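Local coordinates for protein hydrolase, haloacid dehalogenase-like family (Chlorobaculum tepidum, PDB 2HCF) that probably acts as a magnesium-dependent hydrolase of the haloacid dehalogenase-like family and holds a magnesium ion where the strands of its parallel sheet end, at residues A[12-17]-A[194-199]; A[6-11]-A[114-119]; A[178-183]-A[207-212]; A[94-99]-A[217-222]; A[47-52]-A[147-152]. All blocks are in the same frame, centred on the assembly; numbering follows the deposited sequence.

Contact 1 (A[12-17]-A[194-199]); sequences DGTLLK and IAVATG. With MG (magnesium ion), chain B.
Gly13 and Gly199 bring two loops together, their CA atoms 4.3 Å apart, directly after Asp12 has given its backbone O to the magnesium ion at 2.1 Å. The carboxylate of Asp12 is held by Lys127 and Asn119 and takes no part in the pairing. Gly13, at a positive phi that favours glycine, presents its carbonyl to the hydroxyl of Thr198: OG1 donates to Gly13 O over 2.9 Å, coming from above the carbonyl plane (36° out of it). The Thr198 hydroxyl is brought there by a chi1 of 46°, which sets OG1 between the backbone N and the carbonyl carbon. Water 1 donates to this OG1 and also to Thr14 O, in each case over 2.8 Å, so the hydroxyl holds Gly13 O directly and Thr14 O through the water. At Thr14 the two branches part. Methyl CG2 lies 4.1 Å from CG1 of Val196, the side chains passing at a slant, while OG1 is hydrogen-bonded to Asp10, as expected for the DxDx(T/V) signature of haloacid dehalogenase-like enzymes. Lys17 stretches its extended chain back past the loop, and NZ makes a weak 2.9 Å bond to Thr198 O; water 2, weakly bound to NZ, donates to Gly199 O. Beyond the contact, strand 16-18 pairs antiparallel with strand 92-94, whereas strand 192-196 runs in the parallel sheet between strands 173-177 and 213-215, with helix 221-229 packed on Ile194.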
# COMPACT_ATOMS: atom_id res chain seq x y z
N ASP A 12 -4.20 2.26 -0.06
CA ASP A 12 -5.60 2.21 0.39
C ASP A 12 -5.73 2.63 1.84
O ASP A 12 -4.99 2.13 2.71
CB ASP A 12 -6.21 0.83 0.18
CG ASP A 12 -6.20 0.41 -1.31
OD1 ASP A 12 -5.12 0.05 -1.79
OD2 ASP A 12 -7.24 0.48 -1.97
N GLY A 13 -6.62 3.60 2.06
CA GLY A 13 -6.83 4.19 3.40
C GLY A 13 -5.77 5.19 3.87
O GLY A 13 -5.83 5.64 5.02
N THR A 14 -4.81 5.51 2.98
CA THR A 14 -3.73 6.45 3.21
C THR A 14 -3.72 7.54 2.14
O THR A 14 -3.80 8.74 2.45
CB THR A 14 -2.38 5.73 3.20
OG1 THR A 14 -2.36 4.71 4.22
CG2 THR A 14 -1.23 6.68 3.46
N LEU A 15 -3.62 7.14 0.88
CA LEU A 15 -3.74 8.12 -0.23
C LEU A 15 -5.14 8.22 -0.80
O LEU A 15 -5.57 9.28 -1.24
CB LEU A 15 -2.78 7.73 -1.35
CG LEU A 15 -1.30 7.63 -1.00
CD1 LEU A 15 -0.51 7.09 -2.21
CD2 LEU A 15 -0.78 9.00 -0.59
N LEU A 16 -5.83 7.10 -0.85
CA LEU A 16 -7.14 7.05 -1.47
C LEU A 16 -7.92 5.87 -0.94
O LEU A 16 -7.37 5.04 -0.18
CB LEU A 16 -6.99 6.96 -3.00
CG LEU A 16 -6.17 5.78 -3.59
CD1 LEU A 16 -6.96 4.47 -3.66
CD2 LEU A 16 -5.71 6.17 -5.02
N LYS A 17 -9.20 5.86 -1.31
CA LYS A 17 -10.11 4.73 -1.10
C LYS A 17 -10.81 4.39 -2.38
O LYS A 17 -10.97 5.24 -3.26
CB LYS A 17 -11.16 5.04 -0.05
CG LYS A 17 -10.55 5.14 1.34
CD LYS A 17 -11.57 5.43 2.39
CE LYS A 17 -10.85 5.57 3.75
NZ LYS A 17 -11.77 5.90 4.87
N ILE A 194 4.90 6.83 10.32
CA ILE A 194 3.86 7.83 10.50
C ILE A 194 2.54 7.14 10.16
O ILE A 194 2.35 6.70 9.03
CB ILE A 194 4.06 9.07 9.60
CG1 ILE A 194 5.33 9.87 9.96
CG2 ILE A 194 2.83 9.99 9.64
CD1 ILE A 194 5.74 10.84 8.82
N ALA A 195 1.65 7.04 11.13
CA ALA A 195 0.35 6.42 10.93
C ALA A 195 -0.66 7.54 10.76
O ALA A 195 -0.52 8.60 11.40
CB ALA A 195 -0.01 5.59 12.11
N VAL A 196 -1.65 7.30 9.90
CA VAL A 196 -2.72 8.25 9.65
C VAL A 196 -4.06 7.51 9.80
O VAL A 196 -4.24 6.42 9.26
CB VAL A 196 -2.53 8.93 8.26
CG1 VAL A 196 -2.51 7.92 7.16
CG2 VAL A 196 -3.57 10.01 8.05
N ALA A 197 -4.97 8.07 10.61
CA ALA A 197 -6.19 7.37 11.02
C ALA A 197 -7.33 7.64 10.05
O ALA A 197 -8.47 7.92 10.45
CB ALA A 197 -6.57 7.75 12.46
N THR A 198 -7.01 7.54 8.76
CA THR A 198 -7.98 7.76 7.68
C THR A 198 -8.49 6.44 7.07
O THR A 198 -9.18 6.43 6.06
CB THR A 198 -7.38 8.64 6.56
OG1 THR A 198 -6.07 8.21 6.23
CG2 THR A 198 -7.32 10.07 7.01
N GLY A 199 -8.18 5.31 7.72
CA GLY A 199 -8.73 4.04 7.29
C GLY A 199 -9.77 3.58 8.27
O GLY A 199 -10.54 4.40 8.84
MG MG B . -3.71 0.89 3.89
O HOH W 1 -4.87 10.16 4.58
O HOH W 2 -11.91 6.57 7.99
O HOH W 3 -5.68 0.08 4.62
O HOH W 4 -3.65 -0.63 2.41
O HOH W 5 -2.32 -0.32 4.83

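Contact 2 (A[6-11]-A[114-119]); sequences LVLFDI and GLLTGN. With MG (magnesium ion), chain B.
Leu8 pairs with Gly114, and Phe9 with Leu115, as parallel neighbours in the central sheet of the Rossmann-like haloacid dehalogenase fold, where strands 5-9 and 111-116 lie side by side. Phe9 N donates to Gly114 O at 3.0 Å, and Leu116 N to Phe9 O at 2.9 Å. Leu8 fills the place beside Gly114, its CD2 3.8 Å from Gly114 CA; a CB on that glycine would collide with the methyl. Past the strand ends, Asp10 turns OD2 to the magnesium ion, beside Thr14, while OD1 forms a salt bridge with Arg149. Ile11 then faces the other loop. Its CB sits 3.7 Å from ND2 of Asn119, the amide that also serves Asp12, and branch CG2 lies toward the same nitrogen. With chi1 at -56°, CG1 swings beside the backbone N and reaches CD2 of Leu115 at 4.0 Å. The terminal CD1 ends against the Thr117 side chain, 3.8 Å from OG1 there. That hydroxyl also accepts from Asn119 N at 3.1 Å, an ST turn just after strand 111-116. A valine at Thr117 would probably leave Asn119 N without its acceptor and take one of three partners from the water at that hydroxyl, so the turn would be less firmly fixed. The water in question is water 6: it donates to Asp10 OD1, accepts from Ile11 N, and is hydrogen-bonded to Thr117 OG1 at 2.6 Å.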
# COMPACT_ATOMS: atom_id res chain seq x y z
N LEU A 6 13.99 9.02 2.43
CA LEU A 6 13.22 8.04 1.69
C LEU A 6 11.83 7.98 2.33
O LEU A 6 11.70 7.66 3.52
CB LEU A 6 13.90 6.65 1.74
CG LEU A 6 13.10 5.48 1.14
CD1 LEU A 6 12.79 5.76 -0.30
CD2 LEU A 6 13.77 4.14 1.24
N VAL A 7 10.81 8.29 1.54
CA VAL A 7 9.46 8.31 2.03
C VAL A 7 8.57 7.32 1.25
O VAL A 7 8.32 7.48 0.06
CB VAL A 7 8.86 9.73 1.92
CG1 VAL A 7 7.54 9.79 2.66
CG2 VAL A 7 9.83 10.76 2.49
N LEU A 8 8.04 6.35 1.98
CA LEU A 8 7.29 5.24 1.41
C LEU A 8 5.83 5.29 1.89
O LEU A 8 5.55 5.32 3.08
CB LEU A 8 7.95 3.91 1.80
CG LEU A 8 9.41 3.71 1.36
CD1 LEU A 8 9.96 2.45 1.99
CD2 LEU A 8 9.54 3.65 -0.15
N PHE A 9 4.92 5.30 0.94
CA PHE A 9 3.48 5.46 1.16
C PHE A 9 2.73 4.19 0.79
O PHE A 9 2.93 3.61 -0.32
CB PHE A 9 2.92 6.54 0.24
CG PHE A 9 3.10 7.97 0.74
CD1 PHE A 9 2.13 8.54 1.57
CD2 PHE A 9 4.16 8.76 0.31
CE1 PHE A 9 2.27 9.86 2.00
CE2 PHE A 9 4.30 10.06 0.74
CZ PHE A 9 3.35 10.60 1.59
N ASP A 10 1.87 3.78 1.71
CA ASP A 10 0.73 2.88 1.45
C ASP A 10 -0.31 3.57 0.57
O ASP A 10 -0.34 4.78 0.54
CB ASP A 10 0.13 2.53 2.80
CG ASP A 10 -1.06 1.60 2.69
OD1 ASP A 10 -0.83 0.48 2.18
OD2 ASP A 10 -2.18 1.98 3.13
N ILE A 11 -1.14 2.82 -0.16
CA ILE A 11 -2.20 3.37 -1.01
C ILE A 11 -3.57 3.42 -0.28
O ILE A 11 -4.03 4.51 0.12
CB ILE A 11 -2.28 2.59 -2.34
CG1 ILE A 11 -0.90 2.61 -3.03
CG2 ILE A 11 -3.38 3.16 -3.24
CD1 ILE A 11 -0.87 1.94 -4.38
N GLY A 114 8.47 6.68 -2.80
CA GLY A 114 8.13 5.35 -3.28
C GLY A 114 6.85 4.78 -2.65
O GLY A 114 6.32 5.33 -1.67
N LEU A 115 6.36 3.68 -3.21
CA LEU A 115 5.18 3.02 -2.73
C LEU A 115 5.61 1.81 -1.97
O LEU A 115 6.56 1.16 -2.37
CB LEU A 115 4.34 2.57 -3.89
CG LEU A 115 3.76 3.74 -4.70
CD1 LEU A 115 3.26 3.23 -5.99
CD2 LEU A 115 2.61 4.42 -3.92
N LEU A 116 4.91 1.51 -0.88
CA LEU A 116 5.04 0.25 -0.17
C LEU A 116 3.62 -0.17 0.16
O LEU A 116 2.98 0.45 1.05
CB LEU A 116 5.85 0.42 1.13
CG LEU A 116 6.38 -0.89 1.71
CD1 LEU A 116 7.52 -0.64 2.65
CD2 LEU A 116 5.30 -1.68 2.43
N THR A 117 3.10 -1.15 -0.60
CA THR A 117 1.68 -1.42 -0.64
C THR A 117 1.30 -2.88 -0.75
O THR A 117 2.08 -3.70 -1.25
CB THR A 117 1.06 -0.61 -1.80
OG1 THR A 117 -0.31 -0.94 -1.96
CG2 THR A 117 1.83 -0.83 -3.08
N GLY A 118 0.09 -3.21 -0.26
CA GLY A 118 -0.47 -4.56 -0.37
C GLY A 118 -1.05 -4.83 -1.75
O GLY A 118 -1.40 -5.97 -2.08
N ASN A 119 -1.22 -3.79 -2.56
CA ASN A 119 -1.66 -3.97 -3.94
C ASN A 119 -0.58 -4.64 -4.82
O ASN A 119 0.62 -4.38 -4.66
CB ASN A 119 -1.99 -2.60 -4.58
CG ASN A 119 -3.26 -1.96 -4.04
OD1 ASN A 119 -4.37 -2.28 -4.50
ND2 ASN A 119 -3.10 -0.98 -3.12
MG MG B . -3.71 0.89 3.89
O HOH W 6 -2.18 -0.24 -0.29
O HOH W 4 -3.65 -0.63 2.41
O HOH W 3 -5.68 0.08 4.62
O HOH W 5 -2.32 -0.32 4.83

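Contact 3 (A[178-183]-A[207-212]); sequences DTEHDI and ARHKPG. With MG (magnesium ion), chain B.
Asp182 OD2 is gripped by both polar groups of Thr179: the backbone N donates on the anti side at 3.0 Å, and hydroxyl OG1 donates, also at 3.0 Å, from the opposite face of the carboxylate. Water 5, a magnesium ligand, donates to the same oxygen. OG1 in turn accepts from His181 N at 2.8 Å, so Thr179 and Asp182 make a capping box that starts helix 180-187 just after Asp178, whose OD1 binds the metal. The outer side of this helix start meets the loop after helix 203-207. There CB of Glu180 stands over one face of the His209 ring, 3.6 Å from its centroid and 14° off the normal, a CH-pi contact. Farther along, the Glu180 carboxylate stacks on that ring with planes 27° apart, while OE1 forms its salt bridge with Arg184. One turn on, Ile183 meets the same loop. A chi1 of -66° places CG1 beside the backbone N and CG2 anti to it, and CG2 touches His209 O at 3.4 Å, an oxygen that also accepts from Arg187. The other branch ends with CD1 3.8 Å from CB of Pro211; both side chains also rest on strand 192-196.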
# COMPACT_ATOMS: atom_id res chain seq x y z
N ASP A 178 -2.01 3.42 7.32
CA ASP A 178 -3.24 3.56 8.11
C ASP A 178 -3.61 2.39 9.02
O ASP A 178 -4.69 2.43 9.63
CB ASP A 178 -4.41 3.84 7.16
CG ASP A 178 -4.78 2.62 6.29
OD1 ASP A 178 -3.88 2.17 5.54
OD2 ASP A 178 -5.96 2.13 6.36
N THR A 179 -2.75 1.36 9.12
CA THR A 179 -3.04 0.17 9.94
C THR A 179 -1.86 -0.28 10.75
O THR A 179 -0.72 0.16 10.57
CB THR A 179 -3.46 -1.07 9.08
OG1 THR A 179 -2.28 -1.76 8.60
CG2 THR A 179 -4.34 -0.64 7.90
N GLU A 180 -2.12 -1.22 11.66
CA GLU A 180 -1.06 -1.83 12.44
C GLU A 180 0.01 -2.48 11.55
O GLU A 180 1.16 -2.58 11.95
CB GLU A 180 -1.62 -2.89 13.39
CG GLU A 180 -2.12 -4.11 12.71
CD GLU A 180 -2.68 -5.14 13.68
OE1 GLU A 180 -1.93 -5.55 14.59
OE2 GLU A 180 -3.87 -5.53 13.54
N HIS A 181 -0.37 -2.90 10.34
CA HIS A 181 0.56 -3.61 9.46
C HIS A 181 1.61 -2.66 8.89
O HIS A 181 2.77 -3.02 8.70
CB HIS A 181 -0.20 -4.33 8.36
CG HIS A 181 -1.26 -5.24 8.88
ND1 HIS A 181 -0.99 -6.24 9.80
CD2 HIS A 181 -2.60 -5.26 8.69
CE1 HIS A 181 -2.12 -6.87 10.09
NE2 HIS A 181 -3.10 -6.30 9.43
N ASP A 182 1.18 -1.43 8.59
CA ASP A 182 2.08 -0.38 8.19
C ASP A 182 3.08 -0.08 9.31
O ASP A 182 4.29 -0.05 9.09
CB ASP A 182 1.28 0.85 7.81
CG ASP A 182 0.28 0.54 6.72
OD1 ASP A 182 0.71 0.48 5.57
OD2 ASP A 182 -0.91 0.33 7.01
N ILE A 183 2.57 0.11 10.50
CA ILE A 183 3.42 0.47 11.60
C ILE A 183 4.43 -0.65 11.85
O ILE A 183 5.61 -0.41 12.15
CB ILE A 183 2.58 0.73 12.89
CG1 ILE A 183 1.69 1.96 12.70
CG2 ILE A 183 3.51 0.98 14.06
CD1 ILE A 183 0.58 2.08 13.71
N ALA A 207 -2.65 3.82 18.22
CA ALA A 207 -1.69 4.27 19.18
C ALA A 207 -1.10 3.10 20.00
O ALA A 207 0.02 3.19 20.52
CB ALA A 207 -2.35 5.31 20.10
N ARG A 208 -1.84 2.01 20.12
CA ARG A 208 -1.38 0.83 20.84
C ARG A 208 -0.22 0.11 20.14
O ARG A 208 0.43 -0.74 20.75
CB ARG A 208 -2.53 -0.15 21.04
CG ARG A 208 -3.70 0.45 21.78
CD ARG A 208 -4.83 -0.54 21.97
NE ARG A 208 -6.06 0.17 22.36
CZ ARG A 208 -7.28 -0.04 21.85
NH1 ARG A 208 -7.51 -1.00 20.95
NH2 ARG A 208 -8.29 0.72 22.27
N HIS A 209 0.02 0.44 18.87
CA HIS A 209 1.10 -0.14 18.09
C HIS A 209 2.34 0.73 18.05
O HIS A 209 3.32 0.37 17.42
CB HIS A 209 0.59 -0.43 16.69
CG HIS A 209 -0.68 -1.21 16.70
ND1 HIS A 209 -0.75 -2.47 17.26
CD2 HIS A 209 -1.93 -0.90 16.30
CE1 HIS A 209 -1.99 -2.92 17.16
NE2 HIS A 209 -2.73 -1.98 16.60
N LYS A 210 2.28 1.87 18.72
CA LYS A 210 3.44 2.72 18.97
C LYS A 210 4.05 3.29 17.70
O LYS A 210 5.26 3.18 17.47
CB LYS A 210 4.51 1.97 19.76
CG LYS A 210 4.04 1.26 21.00
CD LYS A 210 3.53 2.25 22.05
CE LYS A 210 3.43 1.58 23.41
NZ LYS A 210 2.59 0.34 23.30
N PRO A 211 3.21 3.93 16.87
CA PRO A 211 3.75 4.59 15.70
C PRO A 211 4.63 5.75 16.15
O PRO A 211 4.41 6.30 17.21
CB PRO A 211 2.50 5.10 14.99
CG PRO A 211 1.51 5.31 16.12
CD PRO A 211 1.77 4.15 17.01
N GLY A 212 5.61 6.13 15.34
CA GLY A 212 6.48 7.23 15.71
C GLY A 212 5.72 8.53 15.76
O GLY A 212 5.96 9.36 16.61
MG MG B . -3.71 0.89 3.89
O HOH W 3 -5.68 0.08 4.62
O HOH W 5 -2.32 -0.32 4.83
O HOH W 4 -3.65 -0.63 2.41

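Contact 4 (A[94-99]-A[217-222]); sequences LLEGVR and NFAETD
Gly97 CA rests 3.7 Å from Phe218 O where two helix starts meet: a type II turn from Leu95 to Val98 leads into helix 98-106, and an Asx turn at Asn217 precedes helix 221-229, the last of the chain. Direct polar bonds across the gap are lacking, and van der Waals contact comes first. Glu96, its CG anti to the backbone N (chi1 -178°), runs extended alongside Ala219 and brings OE2 to 3.4 Å from the methyl CB. The other carboxylate oxygen, OE1, lies 3.7 Å from CG of Asn217, and the two flat groups are inclined by 36°. Backbone is touched too: CB of Phe218 sits 3.6 Å from Glu96 O, while its ring leads off into the interior to pack on Leu101 and on Val196 of the parallel sheet. Gly97 adopts a positive phi, and a CB on it would run into Phe218 O. Among hydrogen bonds inside one segment, Ala219 N donates to Asn217 OD1 at 3.0 Å, 24° out of the amide plane, which closes the Asx turn and keeps that oxygen engaged. Across the segments the polar links are made by water. Water 7 donates to Glu96 O and accepts from Phe218 N, joining the turn to the loop. Water 8 spends both protons on carbonyls, Gly97 O and Phe218 O, each at 2.6 Å, and accepts from the hydroxyl OG1 of Thr221 at 2.7 Å.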
# COMPACT_ATOMS: atom_id res chain seq x y z
N LEU A 94 -9.85 10.42 -3.50
CA LEU A 94 -8.58 10.92 -2.96
C LEU A 94 -8.80 11.46 -1.53
O LEU A 94 -9.74 12.20 -1.28
CB LEU A 94 -8.04 11.99 -3.92
CG LEU A 94 -6.51 12.10 -4.04
CD1 LEU A 94 -5.95 10.92 -4.79
CD2 LEU A 94 -6.10 13.38 -4.72
N LEU A 95 -7.96 11.06 -0.57
CA LEU A 95 -8.14 11.49 0.81
C LEU A 95 -7.68 12.92 1.03
O LEU A 95 -7.06 13.53 0.14
CB LEU A 95 -7.45 10.50 1.73
CG LEU A 95 -8.06 9.11 1.59
CD1 LEU A 95 -7.43 8.14 2.58
CD2 LEU A 95 -9.58 9.15 1.81
N GLU A 96 -7.98 13.48 2.21
CA GLU A 96 -7.81 14.92 2.45
C GLU A 96 -6.34 15.32 2.38
O GLU A 96 -5.51 14.70 3.05
CB GLU A 96 -8.41 15.35 3.81
CG GLU A 96 -8.29 16.87 4.05
CD GLU A 96 -9.06 17.37 5.26
OE1 GLU A 96 -9.44 16.55 6.13
OE2 GLU A 96 -9.26 18.60 5.35
N GLY A 97 -6.00 16.28 1.55
CA GLY A 97 -4.64 16.85 1.53
C GLY A 97 -3.57 16.09 0.77
O GLY A 97 -2.40 16.49 0.73
N VAL A 98 -3.96 14.98 0.15
CA VAL A 98 -3.00 14.06 -0.47
C VAL A 98 -2.24 14.68 -1.65
O VAL A 98 -1.02 14.60 -1.72
CB VAL A 98 -3.71 12.77 -0.88
CG1 VAL A 98 -2.87 11.96 -1.91
CG2 VAL A 98 -4.05 11.97 0.36
N ARG A 99 -2.95 15.33 -2.58
CA ARG A 99 -2.27 15.88 -3.76
C ARG A 99 -1.30 17.00 -3.34
O ARG A 99 -0.18 17.06 -3.82
CB ARG A 99 -3.25 16.37 -4.83
CG ARG A 99 -2.55 16.64 -6.19
CD ARG A 99 -3.43 17.25 -7.27
NE ARG A 99 -4.70 16.54 -7.43
CZ ARG A 99 -4.89 15.46 -8.20
NH1 ARG A 99 -3.90 14.93 -8.93
NH2 ARG A 99 -6.09 14.91 -8.24
N ASN A 217 -5.41 13.10 9.93
CA ASN A 217 -5.48 13.17 8.49
C ASN A 217 -4.34 14.07 8.00
O ASN A 217 -3.57 14.56 8.82
CB ASN A 217 -6.85 13.70 8.07
CG ASN A 217 -7.18 15.05 8.70
OD1 ASN A 217 -6.43 16.00 8.56
ND2 ASN A 217 -8.30 15.11 9.41
N PHE A 218 -4.26 14.33 6.70
CA PHE A 218 -3.16 15.13 6.16
C PHE A 218 -3.62 16.53 5.71
O PHE A 218 -3.03 17.11 4.80
CB PHE A 218 -2.49 14.42 4.97
CG PHE A 218 -1.82 13.10 5.28
CD1 PHE A 218 -1.09 12.91 6.44
CD2 PHE A 218 -1.86 12.07 4.35
CE1 PHE A 218 -0.43 11.68 6.68
CE2 PHE A 218 -1.21 10.85 4.58
CZ PHE A 218 -0.50 10.67 5.76
N ALA A 219 -4.65 17.07 6.35
CA ALA A 219 -5.13 18.42 6.05
C ALA A 219 -4.06 19.51 6.13
O ALA A 219 -4.03 20.39 5.28
CB ALA A 219 -6.28 18.79 6.96
N GLU A 220 -3.19 19.45 7.14
CA GLU A 220 -2.18 20.52 7.36
C GLU A 220 -0.85 20.18 6.68
O GLU A 220 0.06 19.65 7.29
CB GLU A 220 -1.97 20.77 8.84
CG GLU A 220 -3.24 20.93 9.66
CD GLU A 220 -4.14 22.11 9.24
OE1 GLU A 220 -3.63 23.13 8.69
OE2 GLU A 220 -5.36 22.03 9.48
N THR A 221 -0.75 20.51 5.39
CA THR A 221 0.38 20.07 4.57
C THR A 221 1.73 20.39 5.20
O THR A 221 2.58 19.52 5.34
CB THR A 221 0.28 20.69 3.18
OG1 THR A 221 -1.05 20.48 2.71
CG2 THR A 221 1.25 20.05 2.21
N ASP A 222 1.92 21.65 5.59
CA ASP A 222 3.17 22.12 6.20
C ASP A 222 3.58 21.29 7.40
O ASP A 222 4.75 20.97 7.55
CB ASP A 222 3.08 23.59 6.62
CG ASP A 222 2.86 24.53 5.44
OD1 ASP A 222 3.15 24.13 4.29
OD2 ASP A 222 2.40 25.69 5.67
O HOH W 7 -5.86 12.75 4.78
O HOH W 8 -1.54 17.80 2.84

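Contact 5 (A[47-52]-A[147-152]); sequences GKMDGA and LDRNEL
Ala52, in the first turn of helix 50-59, and Leu147, in the loop before helix 152-164, bring their CA atoms within 5.3 Å, the nearest pair of CA atoms between the two segments. Met49, a selenomethionine at the N-cap of helix 50-59, pushes into the loop. Its CG packs tightly on Leu147 O at 3.1 Å; the chain then folds at chi2 (-67°) and chi3 (-50°), which lays SE 3.8 Å from Arg149 CA and sends CE on to meet CD1 of Leu152 tip to tip at 3.9 Å. Leu147 in turn sets CD2 3.7 Å from Gly51 C, where a CB on the glycine would clash. Helices 21-34, 50-59 and 65-86 are inserted between strands 16-18 and 92-94, probably as a helical cap, so this contact joins its base to the hydrolase core. On the core side, Asp148 OD1 accepts from Asn150 N at 2.9 Å, an Asx turn. The position of Arg149, ahead of helix 152-164 and paired with Asp10, is consistent with the basic residue of the family's third motif. It runs extended from CG to NE, and NH1 donates to Gly47 O at 3.1 Å from above the carbonyl plane (54° out of it), while NH2 serves Asp10 and also forms a salt bridge with Asp182. Gly47 itself has a positive phi, which suits glycine. A leucine in place of Arg149 would probably leave these two carboxylates without their shared partner and Gly47 O without its donor.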
# COMPACT_ATOMS: atom_id res chain seq x y z
N GLY A 47 -4.62 -3.40 5.08
CA GLY A 47 -3.21 -3.57 5.36
C GLY A 47 -2.61 -4.90 4.95
O GLY A 47 -1.42 -5.11 5.12
N LYS A 48 -3.42 -5.80 4.39
CA LYS A 48 -2.95 -7.12 4.01
C LYS A 48 -2.50 -7.17 2.53
O LYS A 48 -2.83 -6.31 1.73
CB LYS A 48 -4.01 -8.17 4.36
CG LYS A 48 -4.18 -8.32 5.89
CD LYS A 48 -5.46 -9.03 6.26
N MSE A 49 -1.67 -8.16 2.22
CA MSE A 49 -1.10 -8.30 0.88
C MSE A 49 -2.14 -8.95 -0.05
O MSE A 49 -2.78 -9.89 0.36
CB MSE A 49 0.15 -9.17 0.97
CG MSE A 49 1.23 -8.67 1.91
SE MSE A 49 2.03 -7.02 1.23
CE MSE A 49 2.38 -7.43 -0.34
N ASP A 50 -2.29 -8.48 -1.29
CA ASP A 50 -3.27 -9.09 -2.21
C ASP A 50 -3.09 -10.63 -2.32
O ASP A 50 -4.07 -11.39 -2.36
CB ASP A 50 -3.17 -8.46 -3.60
CG ASP A 50 -3.92 -7.17 -3.73
OD1 ASP A 50 -4.64 -6.80 -2.79
OD2 ASP A 50 -3.77 -6.51 -4.79
N GLY A 51 -1.84 -11.11 -2.30
CA GLY A 51 -1.59 -12.53 -2.44
C GLY A 51 -2.04 -13.29 -1.23
O GLY A 51 -2.59 -14.38 -1.34
N ALA A 52 -1.85 -12.69 -0.07
CA ALA A 52 -2.24 -13.32 1.18
C ALA A 52 -3.79 -13.37 1.30
O ALA A 52 -4.36 -14.32 1.84
CB ALA A 52 -1.64 -12.56 2.33
N LEU A 147 4.26 -12.29 -0.00
CA LEU A 147 2.97 -12.54 0.65
C LEU A 147 2.95 -11.88 2.03
O LEU A 147 1.88 -11.61 2.56
CB LEU A 147 2.72 -14.05 0.80
CG LEU A 147 2.60 -14.91 -0.48
CD1 LEU A 147 2.60 -16.40 -0.11
CD2 LEU A 147 1.38 -14.58 -1.30
N ASP A 148 4.13 -11.63 2.61
CA ASP A 148 4.26 -11.04 3.94
C ASP A 148 4.76 -9.60 3.86
O ASP A 148 5.84 -9.35 3.28
CB ASP A 148 5.27 -11.87 4.73
CG ASP A 148 5.55 -11.30 6.11
OD1 ASP A 148 4.97 -10.25 6.48
OD2 ASP A 148 6.36 -11.93 6.83
N ARG A 149 3.98 -8.68 4.43
CA ARG A 149 4.24 -7.22 4.29
C ARG A 149 5.62 -6.88 4.85
O ARG A 149 6.27 -5.94 4.43
CB ARG A 149 3.18 -6.35 5.00
CG ARG A 149 3.18 -4.89 4.50
CD ARG A 149 2.27 -3.95 5.26
NE ARG A 149 2.28 -2.70 4.55
CZ ARG A 149 1.34 -2.32 3.71
NH1 ARG A 149 0.26 -3.07 3.56
NH2 ARG A 149 1.46 -1.17 3.06
N ASN A 150 6.05 -7.69 5.81
CA ASN A 150 7.34 -7.47 6.50
C ASN A 150 8.60 -7.75 5.70
O ASN A 150 9.69 -7.38 6.14
CB ASN A 150 7.37 -8.24 7.81
CG ASN A 150 6.37 -7.70 8.81
OD1 ASN A 150 5.89 -6.57 8.69
ND2 ASN A 150 6.05 -8.51 9.81
N GLU A 151 8.45 -8.38 4.53
CA GLU A 151 9.54 -8.49 3.55
C GLU A 151 9.71 -7.22 2.70
O GLU A 151 10.82 -6.94 2.23
CB GLU A 151 9.29 -9.70 2.64
CG GLU A 151 9.26 -11.03 3.40
CD GLU A 151 8.99 -12.23 2.50
OE1 GLU A 151 9.42 -12.22 1.30
OE2 GLU A 151 8.34 -13.19 3.00
N LEU A 152 8.63 -6.45 2.53
CA LEU A 152 8.63 -5.29 1.63
C LEU A 152 9.60 -4.12 1.92
O LEU A 152 10.18 -3.57 0.99
CB LEU A 152 7.21 -4.74 1.49
CG LEU A 152 6.14 -5.59 0.78
CD1 LEU A 152 5.03 -4.69 0.24
CD2 LEU A 152 6.70 -6.47 -0.31

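Overall arrangement
The magnesium ion ties three contacts together: Asp12 of contact 1, Asp10 of contact 2 and Asp178 of contact 3 are its protein ligands, and waters 3, 4 and 5 complete the shell. Contacts 1 and 2, with centres about 11 Å apart, are joined by Asn119 ND2 and Asp12 OD1 at 2.6 Å. Contact 5 reaches the site through Arg149 NH2, 3.0 Å from Asp10 OD1 in contact 2 and 3.1 Å from Asp182 OD1 in contact 3, while Gly118 O accepts from Asp50 N. Contact 4 adjoins contact 1, where Leu15 O bonds Leu95 N, and its centre is about 26 Å from that of contact 5, across the chain's centre.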